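Local coordinates for protein dipeptidase AC. Metallo peptidase. MEROPS family M19 (Rhodobacter sphaeroides, PDB 3LY0) that probably acts as a zinc-dependent dipeptidase of family M19, hydrolysing dipeptides at a two-metal site, here occupied by a phosphinate dipeptide mimic, at residues D75-E80 with D273-A278; D209-N214 with V230-N235. One frame throughout, in Å; residues are numbered along the deposited sequence.

How the contacts relate
Followed from the N terminus, the chain passes 75-80, then 209-214 and 230-235, and finally 273-278, so contact 2 is nested inside the long loop that contact 1 closes. Contact 1 brings together ends separated by 192 residues, joining the turn between helix 68-75 and strand 79-80 to the loop between helices 267-270 and 283-296. Contact 2 closes a 15-residue loop that contains helix 215-224, where strand 207-208, the end of the six-strand sheet, meets strand 230-231, the start of the three-strand sheet. Their centres lie about 20 Å apart: contact 2 is at the metal site, contact 1 in outlying loops.

Contact 1: residues D75-E80 with D273-A278; sequences DAPPFE and DGRRSA
Arg-276 crosses Asp-75 at a slant, keeping its carbons CB to CD near Asp-75 OD1. CG stands anti to the backbone N (chi1 -168°), and Arg-276 CB lies 3.4 Å from Asp-75 OD1. CG passes a little farther off, and Arg-276 CD returns to 3.6 Å from Asp-75 OD1. A bend at chi3 (69°) then turns the guanidinium edge to the carboxylate: Arg-276 NE donates to Asp-75 OD1 at 2.5 Å, on the syn side but tilted from the carboxylate plane, the main bond of the salt bridge. Arg-276 NH2 adds only weak bonds, at 3.1 Å to Asp-75 OD1 and at 3.5 Å to Asp-75 OD2; the two flat groups are nearly coplanar, 27° apart. Beside this pair, a water donates to Asp-75 O and accepts from Arg-275 NH2, and Pro-77 CD packs 3.5 Å from Arg-275 CG, the side chains crossing at about a right angle. Phe-79 presents its ring edge to Gly-274 O, with Phe-79 CE2 3.8 Å away. Met-74 and Glu-71 of helix 68-75 also touch Arg-276. With the side chain of Arg-276 about 8 Å from the inhibitor, this is loop-to-loop packing in the TIM-barrel fold of family M19.

Contact 2: residues D209-N214 with V230-N235; sequences DLSHLN and VATHSN. With ZN (zinc ion), chain E; LY0 ((2R)-3-[(R)-[(1R)-1-aminoethyl](hydroxy)phosphoryl]-2-methylpropanoic acid), chain C.
Asp-209 grips Thr-232 twice at the dense end of this buried contact. Asp-209 OD1 accepts from Thr-232 N at 2.9 Å and, on the opposite face of the carboxylate, from Ser-211 N at 3.0 Å, the latter an Asx turn. Asp-209 OD2 takes the Thr-232 hydroxyl OG1 at 2.6 Å. With OG1 between its backbone N and carbonyl carbon (chi1 61°), Thr-232 can also accept from His-233 ND1, 2.8 Å from Thr-232 OG1 and in the ring plane. Ser-211 closes the other flank, Ser-211 OG receiving His-233 N at 3.0 Å and sharing a hydrogen bond with Ser-234 OG, which also meets Arg-244. With an alanine here in place of Asp-209, Thr-232 N and Ser-211 N would probably lose their shared acceptor, and the Thr-232 hydroxyl would be freer to turn away from His-233 ND1. Toward the ligand there are fewer direct contacts between the segments: the His-212 and His-233 rings stand obliquely, planes 61° apart, and meet chiefly through the zinc ion, which NE2 of His-212 and NE2 of His-233 each bind at 2.2 Å. Glu-139, two phosphinyl oxygens and one carboxylate oxygen of the inhibitor complete that site, while Ser-167 holds His-212 ND1. Asp-209 and Thr-232 form a second shell behind His-233 that probably fixes its ring rotation; with ND1 donating to Thr-232 OG1, NE2 is left to bind zinc.

Contact 1: residues D75-E80 with D273-A278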
ATOM      1  N   ASP A  75      11.130  15.726  -8.420  1.00 19.49           N
ATOM      2  CA  ASP A  75      11.518  15.631  -9.832  1.00 20.60           C
ATOM      3  C   ASP A  75      13.032  15.640 -10.016  1.00 22.71           C
ATOM      4  O   ASP A  75      13.544  15.086 -10.986  1.00 25.35           O
ATOM      5  CB  ASP A  75      10.942  16.795 -10.649  1.00 24.58           C
ATOM      6  CG  ASP A  75       9.444  16.695 -10.849  1.00 28.45           C
ATOM      7  OD1 ASP A  75       8.883  15.589 -10.693  1.00 30.50           O
ATOM      8  OD2 ASP A  75       8.829  17.734 -11.177  1.00 31.85           O
ATOM      9  N   ALA A  76      13.742  16.290  -9.101  1.00 19.98           N
ATOM     10  CA  ALA A  76      15.178  16.483  -9.260  1.00 22.57           C
ATOM     11  C   ALA A  76      15.964  16.127  -8.007  1.00 19.91           C
ATOM     12  O   ALA A  76      16.311  17.001  -7.214  1.00 20.68           O
ATOM     13  CB  ALA A  76      15.481  17.918  -9.687  1.00 28.17           C
ATOM     14  N   PRO A  77      16.243  14.832  -7.823  1.00 19.90           N
ATOM     15  CA  PRO A  77      17.102  14.389  -6.727  1.00 18.75           C
ATOM     16  C   PRO A  77      18.505  14.938  -6.928  1.00 19.78           C
ATOM     17  O   PRO A  77      18.872  15.244  -8.067  1.00 24.32           O
ATOM     18  CB  PRO A  77      17.112  12.858  -6.879  1.00 21.12           C
ATOM     19  CG  PRO A  77      15.983  12.535  -7.794  1.00 25.51           C
ATOM     20  CD  PRO A  77      15.809  13.719  -8.681  1.00 24.33           C
ATOM     21  N   PRO A  78      19.286  15.051  -5.848  1.00 19.71           N
ATOM     22  CA  PRO A  78      18.912  14.634  -4.489  1.00 19.11           C
ATOM     23  C   PRO A  78      17.856  15.544  -3.878  1.00 17.66           C
ATOM     24  O   PRO A  78      17.826  16.741  -4.174  1.00 19.94           O
ATOM     25  CB  PRO A  78      20.214  14.783  -3.694  1.00 20.44           C
ATOM     26  CG  PRO A  78      21.287  15.116  -4.698  1.00 22.17           C
ATOM     27  CD  PRO A  78      20.620  15.672  -5.895  1.00 21.74           C
ATOM     28  N   PHE A  79      17.007  14.982  -3.024  1.00 14.49           N
ATOM     29  CA  PHE A  79      16.006  15.774  -2.329  1.00 17.17           C
ATOM     30  C   PHE A  79      15.713  15.220  -0.940  1.00 16.07           C
ATOM     31  O   PHE A  79      16.013  14.058  -0.634  1.00 15.72           O
ATOM     32  CB  PHE A  79      14.708  15.850  -3.140  1.00 15.63           C
ATOM     33  CG  PHE A  79      14.027  14.520  -3.324  1.00 14.64           C
ATOM     34  CD1 PHE A  79      13.275  13.958  -2.297  1.00 17.32           C
ATOM     35  CD2 PHE A  79      14.135  13.837  -4.522  1.00 16.66           C
ATOM     36  CE1 PHE A  79      12.637  12.725  -2.468  1.00 17.36           C
ATOM     37  CE2 PHE A  79      13.506  12.608  -4.701  1.00 16.51           C
ATOM     38  CZ  PHE A  79      12.751  12.054  -3.672  1.00 16.18           C
ATOM     39  N   GLU A  80      15.110  16.068  -0.111  1.00 17.16           N
ATOM     40  CA  GLU A  80      14.684  15.728   1.240  1.00 17.27           C
ATOM     41  C   GLU A  80      13.450  16.562   1.511  1.00 22.29           C
ATOM     42  O   GLU A  80      13.533  17.786   1.535  1.00 23.56           O
ATOM     43  CB  GLU A  80      15.724  16.154   2.269  1.00 24.97           C
ATOM     44  CG  GLU A  80      17.034  15.407   2.288  1.00 29.22           C
ATOM     45  CD  GLU A  80      17.822  15.742   3.542  1.00 29.02           C
ATOM     46  OE1 GLU A  80      17.226  15.717   4.637  1.00 37.86           O
ATOM     47  OE2 GLU A  80      19.028  16.049   3.440  1.00 39.58           O
ATOM     48  N   ASP A 273      17.729   6.123 -10.374  1.00 14.27           N
ATOM     49  CA  ASP A 273      18.022   7.542 -10.116  1.00 15.76           C
ATOM     50  C   ASP A 273      17.030   8.224  -9.165  1.00 16.04           C
ATOM     51  O   ASP A 273      17.186   9.395  -8.835  1.00 15.99           O
ATOM     52  CB  ASP A 273      18.149   8.336 -11.428  1.00 16.84           C
ATOM     53  CG  ASP A 273      16.849   8.397 -12.226  1.00 16.34           C
ATOM     54  OD1 ASP A 273      15.758   8.226 -11.647  1.00 14.85           O
ATOM     55  OD2 ASP A 273      16.916   8.634 -13.451  1.00 19.93           O
ATOM     56  N   GLY A 274      16.000   7.502  -8.738  1.00 12.98           N
ATOM     57  CA  GLY A 274      15.077   8.020  -7.742  1.00 14.75           C
ATOM     58  C   GLY A 274      14.245   9.220  -8.162  1.00 14.82           C
ATOM     59  O   GLY A 274      13.684   9.911  -7.310  1.00 14.95           O
ATOM     60  N   ARG A 275      14.160   9.454  -9.470  1.00 15.11           N
ATOM     61  CA  ARG A 275      13.423  10.591 -10.014  1.00 14.96           C
ATOM     62  C   ARG A 275      11.942  10.262 -10.106  1.00 17.26           C
ATOM     63  O   ARG A 275      11.561   9.093 -10.099  1.00 16.13           O
ATOM     64  CB  ARG A 275      13.934  10.944 -11.417  1.00 18.08           C
ATOM     65  CG  ARG A 275      15.314  11.586 -11.472  1.00 22.37           C
ATOM     66  CD  ARG A 275      15.630  12.014 -12.898  1.00 24.22           C
ATOM     67  NE  ARG A 275      14.563  12.854 -13.440  1.00 33.61           N
ATOM     68  CZ  ARG A 275      14.431  13.170 -14.725  1.00 35.57           C
ATOM     69  NH1 ARG A 275      15.302  12.714 -15.619  1.00 36.67           N
ATOM     70  NH2 ARG A 275      13.422  13.938 -15.118  1.00 34.27           N
ATOM     71  N   ARG A 276      11.113  11.294 -10.218  1.00 16.15           N
ATOM     72  CA  ARG A 276       9.661  11.117 -10.286  1.00 17.05           C
ATOM     73  C   ARG A 276       9.105  10.861 -11.701  1.00 18.34           C
ATOM     74  O   ARG A 276       7.963  10.417 -11.851  1.00 20.66           O
ATOM     75  CB  ARG A 276       8.967  12.331  -9.659  1.00 19.02           C
ATOM     76  CG  ARG A 276       7.484  12.148  -9.398  1.00 18.85           C
ATOM     77  CD  ARG A 276       6.884  13.376  -8.725  1.00 23.72           C
ATOM     78  NE  ARG A 276       6.853  14.516  -9.632  1.00 29.33           N
ATOM     79  CZ  ARG A 276       5.789  14.875 -10.341  1.00 31.35           C
ATOM     80  NH1 ARG A 276       4.663  14.187 -10.235  1.00 33.62           N
ATOM     81  NH2 ARG A 276       5.847  15.924 -11.147  1.00 34.11           N
ATOM     82  N   SER A 277       9.901  11.135 -12.726  1.00 21.16           N
ATOM     83  CA  SER A 277       9.431  11.049 -14.111  1.00 19.91           C
ATOM     84  C   SER A 277       8.882   9.677 -14.532  1.00 18.17           C
ATOM     85  O   SER A 277       9.515   8.642 -14.310  1.00 17.09           O
ATOM     86  CB  SER A 277      10.547  11.457 -15.067  1.00 22.13           C
ATOM     87  OG  SER A 277      10.165  11.225 -16.410  1.00 21.80           O
ATOM     88  N   ALA A 278       7.710   9.689 -15.161  1.00 16.02           N
ATOM     89  CA  ALA A 278       7.098   8.481 -15.701  1.00 15.64           C
ATOM     90  C   ALA A 278       7.809   7.946 -16.949  1.00 15.20           C
ATOM     91  O   ALA A 278       7.457   6.871 -17.446  1.00 15.20           O
ATOM     92  CB  ALA A 278       5.624   8.736 -16.015  1.00 14.18           C
TER
HETATM   93  O   HOH W   1      11.911  13.672 -12.812  1.00 25.39           O

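Contact 2: residues D209-N214 with V230-N235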
ATOM      1  N   ASP A 209       1.172  -2.985   8.612  1.00  9.42           N
ATOM      2  CA  ASP A 209       1.861  -2.603   7.387  1.00  9.12           C
ATOM      3  C   ASP A 209       3.057  -1.723   7.750  1.00  9.36           C
ATOM      4  O   ASP A 209       2.900  -0.666   8.380  1.00 10.47           O
ATOM      5  CB  ASP A 209       0.898  -1.831   6.485  1.00  9.56           C
ATOM      6  CG  ASP A 209       1.514  -1.432   5.150  1.00 10.36           C
ATOM      7  OD1 ASP A 209       2.651  -1.851   4.826  1.00  9.59           O
ATOM      8  OD2 ASP A 209       0.835  -0.680   4.414  1.00 10.20           O
ATOM      9  N   LEU A 210       4.247  -2.161   7.349  1.00  8.58           N
ATOM     10  CA  LEU A 210       5.488  -1.463   7.660  1.00  9.95           C
ATOM     11  C   LEU A 210       5.868  -0.383   6.648  1.00 10.09           C
ATOM     12  O   LEU A 210       6.798   0.385   6.893  1.00  9.18           O
ATOM     13  CB  LEU A 210       6.627  -2.476   7.761  1.00 11.41           C
ATOM     14  CG  LEU A 210       6.414  -3.611   8.765  1.00 13.69           C
ATOM     15  CD1 LEU A 210       7.355  -4.766   8.461  1.00 16.97           C
ATOM     16  CD2 LEU A 210       6.642  -3.095  10.169  1.00 20.63           C
ATOM     17  N   SER A 211       5.189  -0.324   5.499  1.00  9.89           N
ATOM     18  CA  SER A 211       5.483   0.747   4.546  1.00  9.34           C
ATOM     19  C   SER A 211       5.317   2.108   5.230  1.00  8.68           C
ATOM     20  O   SER A 211       4.307   2.364   5.897  1.00  9.55           O
ATOM     21  CB  SER A 211       4.603   0.660   3.288  1.00  9.35           C
ATOM     22  OG  SER A 211       4.903  -0.498   2.518  1.00  8.55           O
ATOM     23  N   HIS A 212       6.345   2.941   5.065  1.00 10.15           N
ATOM     24  CA  HIS A 212       6.488   4.278   5.683  1.00  8.50           C
ATOM     25  C   HIS A 212       7.163   4.283   7.033  1.00  9.74           C
ATOM     26  O   HIS A 212       7.699   5.306   7.427  1.00  9.54           O
ATOM     27  CB  HIS A 212       5.169   5.045   5.793  1.00  9.16           C
ATOM     28  CG  HIS A 212       4.602   5.438   4.473  1.00 10.03           C
ATOM     29  ND1 HIS A 212       4.972   6.595   3.823  1.00  9.44           N
ATOM     30  CD2 HIS A 212       3.669   4.841   3.693  1.00 10.98           C
ATOM     31  CE1 HIS A 212       4.316   6.674   2.677  1.00  9.49           C
ATOM     32  NE2 HIS A 212       3.502   5.635   2.587  1.00 10.35           N
ATOM     33  N   LEU A 213       7.112   3.166   7.751  1.00  9.98           N
ATOM     34  CA  LEU A 213       7.735   3.102   9.069  1.00  9.31           C
ATOM     35  C   LEU A 213       9.247   3.188   8.896  1.00 10.85           C
ATOM     36  O   LEU A 213       9.799   2.598   7.978  1.00 11.10           O
ATOM     37  CB  LEU A 213       7.336   1.806   9.767  1.00 12.11           C
ATOM     38  CG  LEU A 213       7.660   1.686  11.260  1.00 10.87           C
ATOM     39  CD1 LEU A 213       7.065   2.829  12.086  1.00 12.13           C
ATOM     40  CD2 LEU A 213       7.171   0.350  11.768  1.00 13.49           C
ATOM     41  N   ASN A 214       9.905   3.950   9.763  1.00 11.03           N
ATOM     42  CA  ASN A 214      11.356   4.043   9.693  1.00 10.83           C
ATOM     43  C   ASN A 214      12.022   2.762  10.204  1.00 10.83           C
ATOM     44  O   ASN A 214      11.356   1.825  10.651  1.00 11.63           O
ATOM     45  CB  ASN A 214      11.872   5.312  10.386  1.00 11.14           C
ATOM     46  CG  ASN A 214      11.705   5.290  11.905  1.00 10.24           C
ATOM     47  OD1 ASN A 214      11.518   4.237  12.527  1.00 11.95           O
ATOM     48  ND2 ASN A 214      11.796   6.482  12.510  1.00 11.68           N
ATOM     49  N   VAL A 230       4.933  -7.364   6.926  1.00  9.79           N
ATOM     50  CA  VAL A 230       4.391  -6.982   5.633  1.00  8.30           C
ATOM     51  C   VAL A 230       4.708  -5.530   5.344  1.00  9.05           C
ATOM     52  O   VAL A 230       4.528  -4.673   6.202  1.00  9.66           O
ATOM     53  CB  VAL A 230       2.857  -7.106   5.635  1.00  8.06           C
ATOM     54  CG1 VAL A 230       2.302  -6.670   4.287  1.00 10.16           C
ATOM     55  CG2 VAL A 230       2.416  -8.528   5.977  1.00 10.32           C
ATOM     56  N   ALA A 231       5.179  -5.260   4.131  1.00  9.32           N
ATOM     57  CA  ALA A 231       5.262  -3.896   3.617  1.00  7.50           C
ATOM     58  C   ALA A 231       4.422  -3.892   2.346  1.00  8.91           C
ATOM     59  O   ALA A 231       4.783  -4.543   1.364  1.00  9.36           O
ATOM     60  CB  ALA A 231       6.703  -3.536   3.315  1.00 10.39           C
ATOM     61  N   THR A 232       3.274  -3.220   2.373  1.00  9.33           N
ATOM     62  CA  THR A 232       2.340  -3.345   1.256  1.00  9.47           C
ATOM     63  C   THR A 232       2.791  -2.670  -0.033  1.00  8.34           C
ATOM     64  O   THR A 232       2.366  -3.072  -1.114  1.00  9.37           O
ATOM     65  CB  THR A 232       0.944  -2.782   1.587  1.00  8.97           C
ATOM     66  OG1 THR A 232       1.051  -1.386   1.886  1.00  8.23           O
ATOM     67  CG2 THR A 232       0.274  -3.524   2.761  1.00 10.12           C
ATOM     68  N   HIS A 233       3.627  -1.635   0.075  1.00  8.81           N
ATOM     69  CA  HIS A 233       4.042  -0.886  -1.106  1.00  8.54           C
ATOM     70  C   HIS A 233       5.442  -0.294  -0.926  1.00  8.76           C
ATOM     71  O   HIS A 233       5.613   0.915  -0.736  1.00  9.20           O
ATOM     72  CB  HIS A 233       2.966   0.140  -1.564  1.00  9.33           C
ATOM     73  CG  HIS A 233       2.589   1.184  -0.546  1.00  7.78           C
ATOM     74  ND1 HIS A 233       2.077   0.880   0.701  1.00  8.55           N
ATOM     75  CD2 HIS A 233       2.577   2.538  -0.630  1.00  8.99           C
ATOM     76  CE1 HIS A 233       1.811   1.996   1.352  1.00  7.94           C
ATOM     77  NE2 HIS A 233       2.087   3.019   0.562  1.00  9.16           N
ATOM     78  N   SER A 234       6.438  -1.175  -0.995  1.00  8.82           N
ATOM     79  CA  SER A 234       7.842  -0.795  -0.779  1.00  8.59           C
ATOM     80  C   SER A 234       8.732  -1.635  -1.674  1.00  8.56           C
ATOM     81  O   SER A 234       8.448  -2.814  -1.903  1.00  9.87           O
ATOM     82  CB  SER A 234       8.250  -1.043   0.676  1.00 11.11           C
ATOM     83  OG  SER A 234       7.494  -0.254   1.572  1.00 10.14           O
ATOM     84  N   ASN A 235       9.828  -1.038  -2.149  1.00  9.28           N
ATOM     85  CA  ASN A 235      10.735  -1.714  -3.068  1.00  9.97           C
ATOM     86  C   ASN A 235      12.107  -1.973  -2.463  1.00  9.16           C
ATOM     87  O   ASN A 235      12.276  -1.890  -1.244  1.00 10.72           O
ATOM     88  CB  ASN A 235      10.804  -0.950  -4.392  1.00 11.51           C
ATOM     89  CG  ASN A 235       9.437  -0.852  -5.063  1.00 10.85           C
ATOM     90  OD1 ASN A 235       8.552  -1.676  -4.808  1.00 10.39           O
ATOM     91  ND2 ASN A 235       9.249   0.162  -5.908  1.00 10.92           N
TER
HETATM   92 ZN    ZN E 365       2.052   5.220   0.988  0.65  9.35          ZN
HETATM   93  P   LY0 C 363       1.178   7.290  -0.633  1.00 12.30           P
HETATM   94  C1  LY0 C 363       0.159   9.879  -0.386  1.00 16.69           C
HETATM   95  N1  LY0 C 363      -1.257   7.955   0.278  1.00 11.58           N
HETATM   96  C2  LY0 C 363      -0.240   8.441  -0.638  1.00 13.43           C
HETATM   97  C4  LY0 C 363       2.289   7.642  -2.053  1.00 13.75           C
HETATM   98  C5  LY0 C 363       3.750   7.744  -1.717  1.00 13.92           C
HETATM   99  C6  LY0 C 363       4.231   6.619  -0.842  1.00 12.37           C
HETATM  100  C7  LY0 C 363       4.643   8.049  -2.893  1.00 16.28           C
HETATM  101  O31 LY0 C 363       0.574   5.907  -0.712  1.00 12.01           O
HETATM  102  O32 LY0 C 363       1.932   7.423   0.731  1.00 11.45           O
HETATM  103  O61 LY0 C 363       5.437   6.730  -0.231  1.00 12.92           O
HETATM  104  O62 LY0 C 363       3.537   5.608  -0.640  1.00 11.69           O